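Local atomic coordinates of putative hexose oxidase (Nonomuraea sp. ATCC 39727, PDB entry 5AWV), a protein that probably oxidises a sugar of teicoplanin-type glycopeptide antibiotics, using a covalently attached FAD. Residues Gln294-Asn299 with Gly308-Ile313; Ser253-Asp258 with Ala340-Pro345; Glu276-Asn281 with Thr289-Gln294. All blocks are in the same frame, centred on the assembly; numbering follows the deposited sequence.

Contact 1: Gln294-Asn299 with Gly308-Ile313; sequences QLMIGN and GFMMPI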
# COMPACT_ATOMS: atom_id res chain seq x y z
N GLN A 294 -0.50 11.07 14.45
CA GLN A 294 -1.88 10.76 14.17
C GLN A 294 -2.76 10.64 15.37
O GLN A 294 -2.37 9.99 16.33
CB GLN A 294 -2.00 9.51 13.28
CG GLN A 294 -1.62 8.21 13.82
CD GLN A 294 -1.95 7.06 12.82
OE1 GLN A 294 -2.04 7.24 11.63
NE2 GLN A 294 -2.13 5.88 13.33
N LEU A 295 -3.91 11.26 15.29
CA LEU A 295 -4.87 11.27 16.36
C LEU A 295 -5.82 10.14 16.20
O LEU A 295 -6.61 10.12 15.30
CB LEU A 295 -5.52 12.65 16.50
CG LEU A 295 -6.59 12.82 17.62
CD1 LEU A 295 -6.04 12.54 19.03
CD2 LEU A 295 -7.24 14.16 17.57
N MET A 296 -5.76 9.17 17.11
CA MET A 296 -6.51 7.96 16.99
C MET A 296 -7.62 8.00 18.04
O MET A 296 -7.31 8.00 19.23
CB MET A 296 -5.62 6.80 17.17
CG MET A 296 -4.44 6.72 16.13
SD MET A 296 -3.07 5.68 16.69
CE MET A 296 -3.82 4.15 16.24
N ILE A 297 -8.85 8.12 17.59
CA ILE A 297 -10.00 8.33 18.43
C ILE A 297 -10.75 7.00 18.36
O ILE A 297 -11.68 6.84 17.58
CB ILE A 297 -10.86 9.49 17.99
CG1 ILE A 297 -10.04 10.76 17.78
CG2 ILE A 297 -11.97 9.75 19.01
CD1 ILE A 297 -10.80 11.80 17.01
N GLY A 298 -10.33 6.08 19.22
CA GLY A 298 -10.81 4.72 19.22
C GLY A 298 -11.32 4.28 20.59
O GLY A 298 -11.00 4.92 21.59
N ASN A 299 -12.15 3.24 20.60
CA ASN A 299 -12.40 2.52 21.88
C ASN A 299 -11.21 1.62 22.24
O ASN A 299 -10.35 1.25 21.39
CB ASN A 299 -13.76 1.77 21.92
CG ASN A 299 -13.81 0.60 20.94
OD1 ASN A 299 -13.41 0.73 19.79
ND2 ASN A 299 -14.23 -0.55 21.41
N GLY A 308 -7.68 2.28 21.36
CA GLY A 308 -7.74 3.37 22.31
C GLY A 308 -7.70 4.74 21.69
O GLY A 308 -7.88 4.91 20.46
N PHE A 309 -7.54 5.70 22.58
CA PHE A 309 -7.65 7.10 22.33
C PHE A 309 -6.28 7.66 22.60
O PHE A 309 -5.88 7.81 23.76
CB PHE A 309 -8.71 7.67 23.28
CG PHE A 309 -9.26 9.03 22.89
CD1 PHE A 309 -8.63 9.88 21.92
CD2 PHE A 309 -10.38 9.51 23.52
CE1 PHE A 309 -9.12 11.10 21.66
CE2 PHE A 309 -10.93 10.73 23.17
CZ PHE A 309 -10.30 11.54 22.23
N MET A 310 -5.49 7.90 21.52
CA MET A 310 -4.10 8.25 21.67
C MET A 310 -3.56 8.97 20.43
O MET A 310 -4.20 8.95 19.40
CB MET A 310 -3.31 7.00 21.93
CG MET A 310 -3.51 5.95 20.89
SD MET A 310 -2.22 4.73 21.13
CE MET A 310 -2.96 3.54 20.06
N MET A 311 -2.38 9.54 20.54
CA MET A 311 -1.78 10.34 19.48
C MET A 311 -0.31 10.07 19.46
O MET A 311 0.47 10.73 20.17
CB MET A 311 -2.11 11.82 19.63
CG MET A 311 -1.60 12.67 18.50
SD MET A 311 -1.99 14.43 18.61
CE MET A 311 -0.70 14.94 19.75
N PRO A 312 0.10 9.07 18.69
CA PRO A 312 1.55 8.93 18.51
C PRO A 312 2.11 10.12 17.71
O PRO A 312 1.41 10.66 16.78
CB PRO A 312 1.70 7.59 17.72
CG PRO A 312 0.35 6.97 17.81
CD PRO A 312 -0.67 8.00 18.07
N ILE A 313 3.32 10.50 18.03
CA ILE A 313 4.02 11.57 17.36
C ILE A 313 5.46 11.14 17.11
O ILE A 313 6.11 10.50 17.97
CB ILE A 313 4.07 12.83 18.23
CG1 ILE A 313 2.70 13.12 18.81
CG2 ILE A 313 4.68 14.02 17.51
CD1 ILE A 313 2.78 14.06 19.99

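Contact 2: Ser253-Asp258 with Ala340-Pro345; sequences STVTFD and AEVPEP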
# COMPACT_ATOMS: atom_id res chain seq x y z
N SER A 253 6.83 10.21 20.91
CA SER A 253 6.00 10.21 22.07
C SER A 253 4.61 9.82 21.70
O SER A 253 4.18 10.12 20.59
CB SER A 253 6.01 11.67 22.61
OG SER A 253 5.16 11.82 23.74
N THR A 254 3.87 9.18 22.59
CA THR A 254 2.41 8.99 22.39
C THR A 254 1.67 9.64 23.54
O THR A 254 1.93 9.29 24.69
CB THR A 254 2.13 7.48 22.29
OG1 THR A 254 2.86 6.93 21.17
CG2 THR A 254 0.64 7.16 22.22
N VAL A 255 0.81 10.62 23.26
CA VAL A 255 -0.06 11.24 24.25
C VAL A 255 -1.29 10.31 24.35
O VAL A 255 -1.87 9.87 23.30
CB VAL A 255 -0.55 12.63 23.78
CG1 VAL A 255 -1.55 13.26 24.76
CG2 VAL A 255 0.57 13.58 23.55
N THR A 256 -1.69 9.93 25.57
CA THR A 256 -2.88 9.11 25.76
C THR A 256 -4.02 9.93 26.31
O THR A 256 -3.79 10.81 27.11
CB THR A 256 -2.50 7.91 26.66
OG1 THR A 256 -1.43 7.19 26.03
CG2 THR A 256 -3.61 6.97 26.73
N PHE A 257 -5.24 9.69 25.89
CA PHE A 257 -6.38 10.37 26.41
C PHE A 257 -7.27 9.37 27.06
O PHE A 257 -7.25 8.20 26.70
CB PHE A 257 -7.15 11.06 25.29
CG PHE A 257 -6.30 12.00 24.50
CD1 PHE A 257 -6.13 13.29 24.91
CD2 PHE A 257 -5.65 11.58 23.36
CE1 PHE A 257 -5.33 14.16 24.18
CE2 PHE A 257 -4.85 12.44 22.63
CZ PHE A 257 -4.71 13.75 23.03
N ASP A 258 -8.10 9.81 27.98
CA ASP A 258 -8.95 8.88 28.70
C ASP A 258 -10.35 9.27 28.42
O ASP A 258 -10.75 10.41 28.62
CB ASP A 258 -8.61 8.97 30.19
CG ASP A 258 -9.35 7.95 31.01
OD1 ASP A 258 -10.25 7.24 30.50
OD2 ASP A 258 -9.05 7.90 32.21
N ALA A 340 -5.61 14.25 29.21
CA ALA A 340 -4.41 13.90 28.38
C ALA A 340 -3.20 13.51 29.29
O ALA A 340 -2.92 14.22 30.21
CB ALA A 340 -4.05 15.08 27.50
N GLU A 341 -2.51 12.41 29.02
CA GLU A 341 -1.28 11.96 29.67
C GLU A 341 -0.07 11.98 28.66
O GLU A 341 -0.14 11.42 27.56
CB GLU A 341 -1.47 10.53 30.19
CG GLU A 341 -0.29 9.96 31.01
CD GLU A 341 0.79 9.13 30.27
OE1 GLU A 341 1.97 9.17 30.71
OE2 GLU A 341 0.49 8.40 29.29
N VAL A 342 1.02 12.65 29.02
CA VAL A 342 2.17 12.90 28.17
C VAL A 342 3.44 12.31 28.79
O VAL A 342 3.97 12.84 29.74
CB VAL A 342 2.38 14.39 27.98
CG1 VAL A 342 3.56 14.67 27.03
CG2 VAL A 342 1.08 15.03 27.52
N PRO A 343 3.97 11.24 28.22
CA PRO A 343 5.20 10.65 28.68
C PRO A 343 6.42 11.43 28.20
O PRO A 343 6.34 12.29 27.36
CB PRO A 343 5.17 9.26 28.04
CG PRO A 343 4.47 9.49 26.74
CD PRO A 343 3.44 10.58 26.99
N GLU A 344 7.57 11.11 28.77
CA GLU A 344 8.81 11.67 28.36
C GLU A 344 9.04 11.18 26.94
O GLU A 344 8.81 10.01 26.70
CB GLU A 344 9.98 11.09 29.22
CG GLU A 344 10.38 11.97 30.33
CD GLU A 344 10.92 13.27 29.79
OE1 GLU A 344 12.00 13.29 29.10
OE2 GLU A 344 10.23 14.26 30.02
N PRO A 345 9.53 12.03 26.05
CA PRO A 345 9.89 11.48 24.71
C PRO A 345 11.10 10.49 24.74
O PRO A 345 11.98 10.63 25.56
CB PRO A 345 10.28 12.70 23.90
CG PRO A 345 10.26 13.85 24.82
CD PRO A 345 9.88 13.45 26.20
O HOH W 1 6.49 13.90 25.16
O HOH W 2 1.21 7.67 26.54

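Contact 3: Glu276-Asn281 with Thr289-Gln294; sequences EWYERN and TGLWSQ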
# COMPACT_ATOMS: atom_id res chain seq x y z
N GLU A 276 -6.73 22.85 13.85
CA GLU A 276 -6.16 24.17 13.64
C GLU A 276 -4.65 24.19 13.60
O GLU A 276 -4.06 24.93 12.82
CB GLU A 276 -6.72 25.21 14.65
CG GLU A 276 -8.21 25.46 14.29
CD GLU A 276 -9.05 26.23 15.31
OE1 GLU A 276 -10.33 26.25 15.20
OE2 GLU A 276 -8.44 26.79 16.22
N TRP A 277 -4.01 23.39 14.46
CA TRP A 277 -2.57 23.27 14.42
C TRP A 277 -2.11 22.77 12.99
O TRP A 277 -1.24 23.36 12.37
CB TRP A 277 -2.05 22.32 15.53
CG TRP A 277 -0.60 22.39 15.60
CD1 TRP A 277 0.19 23.22 16.35
CD2 TRP A 277 0.30 21.61 14.79
NE1 TRP A 277 1.51 22.98 16.06
CE2 TRP A 277 1.60 21.98 15.12
CE3 TRP A 277 0.11 20.54 13.86
CZ2 TRP A 277 2.73 21.41 14.51
CZ3 TRP A 277 1.25 19.98 13.28
CH2 TRP A 277 2.51 20.39 13.60
N TYR A 278 -2.71 21.70 12.51
CA TYR A 278 -2.45 21.19 11.14
C TYR A 278 -2.77 22.23 10.06
O TYR A 278 -2.00 22.31 9.11
CB TYR A 278 -3.07 19.80 10.84
CG TYR A 278 -2.20 18.66 11.28
CD1 TYR A 278 -1.18 18.21 10.46
CD2 TYR A 278 -2.29 18.11 12.55
CE1 TYR A 278 -0.32 17.19 10.80
CE2 TYR A 278 -1.41 17.09 12.93
CZ TYR A 278 -0.42 16.60 12.03
OH TYR A 278 0.46 15.58 12.41
N GLU A 279 -3.78 23.10 10.21
CA GLU A 279 -4.01 24.16 9.21
C GLU A 279 -2.88 25.12 9.14
O GLU A 279 -2.58 25.60 8.08
CB GLU A 279 -5.26 24.99 9.50
CG GLU A 279 -6.54 24.26 9.39
CD GLU A 279 -7.77 25.12 9.80
OE1 GLU A 279 -8.91 24.62 9.80
OE2 GLU A 279 -7.61 26.27 10.19
N ARG A 280 -2.27 25.43 10.29
CA ARG A 280 -1.20 26.40 10.37
C ARG A 280 0.16 25.85 10.04
O ARG A 280 1.01 26.61 9.60
CB ARG A 280 -1.12 27.06 11.78
CG ARG A 280 -2.36 27.86 12.18
CD ARG A 280 -2.13 28.62 13.52
NE ARG A 280 -1.76 27.72 14.64
CZ ARG A 280 -2.60 27.06 15.47
NH1 ARG A 280 -3.93 27.21 15.36
NH2 ARG A 280 -2.11 26.22 16.41
N ASN A 281 0.37 24.55 10.23
CA ASN A 281 1.72 23.98 10.22
C ASN A 281 1.98 22.81 9.19
O ASN A 281 2.70 21.83 9.52
CB ASN A 281 2.05 23.56 11.63
CG ASN A 281 2.11 24.80 12.57
OD1 ASN A 281 2.92 25.67 12.33
ND2 ASN A 281 1.20 24.91 13.47
N THR A 289 7.60 20.13 8.76
CA THR A 289 7.65 19.08 7.76
C THR A 289 8.35 17.81 8.30
O THR A 289 8.06 16.70 7.85
CB THR A 289 8.34 19.47 6.46
OG1 THR A 289 9.64 19.96 6.75
CG2 THR A 289 7.55 20.50 5.71
N GLY A 290 9.25 17.99 9.28
CA GLY A 290 9.92 16.87 10.00
C GLY A 290 9.12 16.19 11.15
O GLY A 290 9.63 15.24 11.78
N LEU A 291 7.86 16.58 11.32
CA LEU A 291 6.97 16.02 12.34
C LEU A 291 5.77 15.37 11.70
O LEU A 291 5.18 15.85 10.68
CB LEU A 291 6.46 17.16 13.26
CG LEU A 291 5.54 16.77 14.43
CD1 LEU A 291 5.71 17.66 15.67
CD2 LEU A 291 4.06 16.73 14.04
N TRP A 292 5.37 14.30 12.31
CA TRP A 292 4.15 13.62 11.97
C TRP A 292 3.48 13.06 13.20
O TRP A 292 4.11 12.65 14.16
CB TRP A 292 4.49 12.44 11.03
CG TRP A 292 3.27 11.62 10.65
CD1 TRP A 292 2.37 11.85 9.63
CD2 TRP A 292 2.87 10.39 11.25
NE1 TRP A 292 1.42 10.88 9.60
CE2 TRP A 292 1.71 9.95 10.57
CE3 TRP A 292 3.38 9.63 12.29
CZ2 TRP A 292 1.01 8.81 10.96
CZ3 TRP A 292 2.67 8.49 12.71
CH2 TRP A 292 1.53 8.07 12.00
N SER A 293 2.17 13.07 13.15
CA SER A 293 1.37 12.48 14.21
C SER A 293 0.10 11.95 13.68
O SER A 293 -0.33 12.30 12.58
CB SER A 293 1.10 13.53 15.31
OG SER A 293 0.26 14.55 14.82
N GLN A 294 -0.50 11.07 14.45
CA GLN A 294 -1.88 10.76 14.17
C GLN A 294 -2.76 10.64 15.37
O GLN A 294 -2.37 9.99 16.33
CB GLN A 294 -2.00 9.51 13.28
CG GLN A 294 -1.62 8.21 13.82
CD GLN A 294 -1.95 7.06 12.82
OE1 GLN A 294 -2.04 7.24 11.63
NE2 GLN A 294 -2.13 5.88 13.33

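Contact 1: Gln294-Asn299 with Gly308-Ile313
Met296 lies opposite Met310 in an antiparallel hydrogen-bonded pair, held by two backbone bonds: Met296 N to Met310 O (2.8 Å) and Met310 N to Met296 O (2.9 Å). Met296 has more surface buried here than any other residue of the contact. Its CG is turned beside the backbone N (chi1 -60°), and a bend at the last torsion lays the thioether across Pro312, with SD 3.6 Å from Pro312 CD. The methyl of Met296 meets that of Met310, CE to CE 4.0 Å, the two chains running side by side in the same direction. On the same face, Gln294 NE2 gives Met296 SD a weak N-H bond.

On the reverse face Phe309 pairs with Ile297, without backbone bonds between them. The ring is touched on one face by Ile297 CG2, a CH-pi contact 4.2 Å from the ring centroid, while Leu295 CD1 sits at the ring edge, 4.3 Å from CE1 of Phe309. Gly308 ends the ladder toward the connecting loop. Its N reaches Asn299 O (2.9 Å) from well above the carbonyl plane, and its O receives a weak bond from Gly298 N, so the bonding weakens where the strands run into that loop. At the other end Gln294 N to Pro312 O (3.0 Å) continues the ladder.

The pair is a beta hairpin inside the antiparallel sheet, flanked by strand 395-402 beside 291-298 and by strand 249-257 beside 309-316. Gln294, Met296 and Pro312 pack against the bound peptide. Behind the sheet, helix 264-280 covers Leu295, Ile297 and Phe309, and helix 322-334 covers Met311.

Contact 2: Ser253-Asp258 with Ala340-Pro345
Thr256 and Glu341 form an antiparallel hydrogen-bonded pair that joins strand 249-257 to 340-349, an outermost strand of the seven-stranded sheet within this chain. Two backbone bonds tie them: Thr256 N to Glu341 O (2.9 Å) and the nearly straight Glu341 N to Thr256 O (2.8 Å, 171° at the hydrogen). Toward Pro345 direct backbone bonding gives way; the other way it continues from Asp258 to Pro339. Pro343 has no N-H to offer, and its CD instead sits against Thr254 O at 3.0 Å.

Apolar contacts gather on the side facing helix 322-334. Ala340 CB lies 3.7 Å from Phe257 CE1, and Val255 CG1 touches both Ala340 CB and, at 4.2 Å, Val342 CG2. With CG1 placed anti to the backbone nitrogen (chi1 176°), Val255 directs this methyl at the edge strand. Ala340 and Val342 also rest on Ile334, and Pro345 packs on Leu326 of the same helix, whereas Phe257 meets Phe309 of the next strand.

Among the polar contacts, Thr254 OG1 bonds directly to the backbone of the bound peptide. On the same side of the sheet, the Thr256 and Glu341 side chains lie alongside each other, too far apart for a direct bond, and one water joins them. It accepts from Thr256 OG1 and donates to Thr254 O and Glu341 OE2. A second water lies on the other side, that of Val255, and bridges the strands near the proline: it donates to Pro343 O at 2.7 Å and lies 2.8 Å from Ser253 OG.

Contact 3: Glu276-Asn281 with Thr289-Gln294
Trp277, near the C-terminal end of helix 264-280, reaches toward Leu291 of the facing strand: its CH2 lies 4.0 Å from Leu291 CD2. A chi1 of -171° swings the indole off the helix toward the sheet. There it turns its CZ3 edge onto the face of the Tyr278 ring in a T-shaped arrangement, CZ3 standing 3.8 Å above the plane of that ring, over its centre. His329 and Tyr288 meet the indole edge-to-face.

Tyr278 supplies the polar part. Its phenol spans most of the gap between helix and sheet, where the CA atoms of Tyr278 and Ser293 are 10.0 Å apart. It brings OH of Tyr278 to within 2.6 Å of Ser293 OG in a hydrogen bond whose donor could be either residue. The serine oxygen approaches the ring at its edge, in the ring plane. Ser293 OG lies between its own backbone N and carbonyl carbon (chi1 68°), which turns it to the helix. Leu291 CD2 also touches the phenol oxygen of Tyr278, at 4.1 Å.

Asn281, the first residue to leave helical angles, folds its amide back over the rim of the indole, with ND2 3.2 Å above the ring plane of Trp277 and weakly bonded to Trp277 O.

Ser293 OG is bonded also to NE2 of His329 from helix 322-334. The buried phenol and hydroxyl therefore belong to a chain of polar groups linking two helices to the strand. Its proton arrangement is probably cooperative: the serine has one proton, so if it donates to one partner it can only accept from the other.

All three contacts reach one seven-stranded sheet; contacts 1 and 3 are buried, whereas contact 2 is partly exposed at its edge. Contact 1 is a strand pair in the middle, with backbone bonds and sulfur-rich packing facing the bound peptide. Contact 2 lies about 10 Å away between centres, where water takes over part of the pairing; the strands 309-316 and 249-257 join the two directly, through Ile313 N to Ser253 O and Met311 N to Val255 O. Contact 3 shares Gln294 and strand 291-298 with contact 1, yet uses no backbone bonds between its segments: a buried hydroxyl pair and aromatic packing hold helix 264-280 to the sheet. Contacts 2 and 3 do not touch.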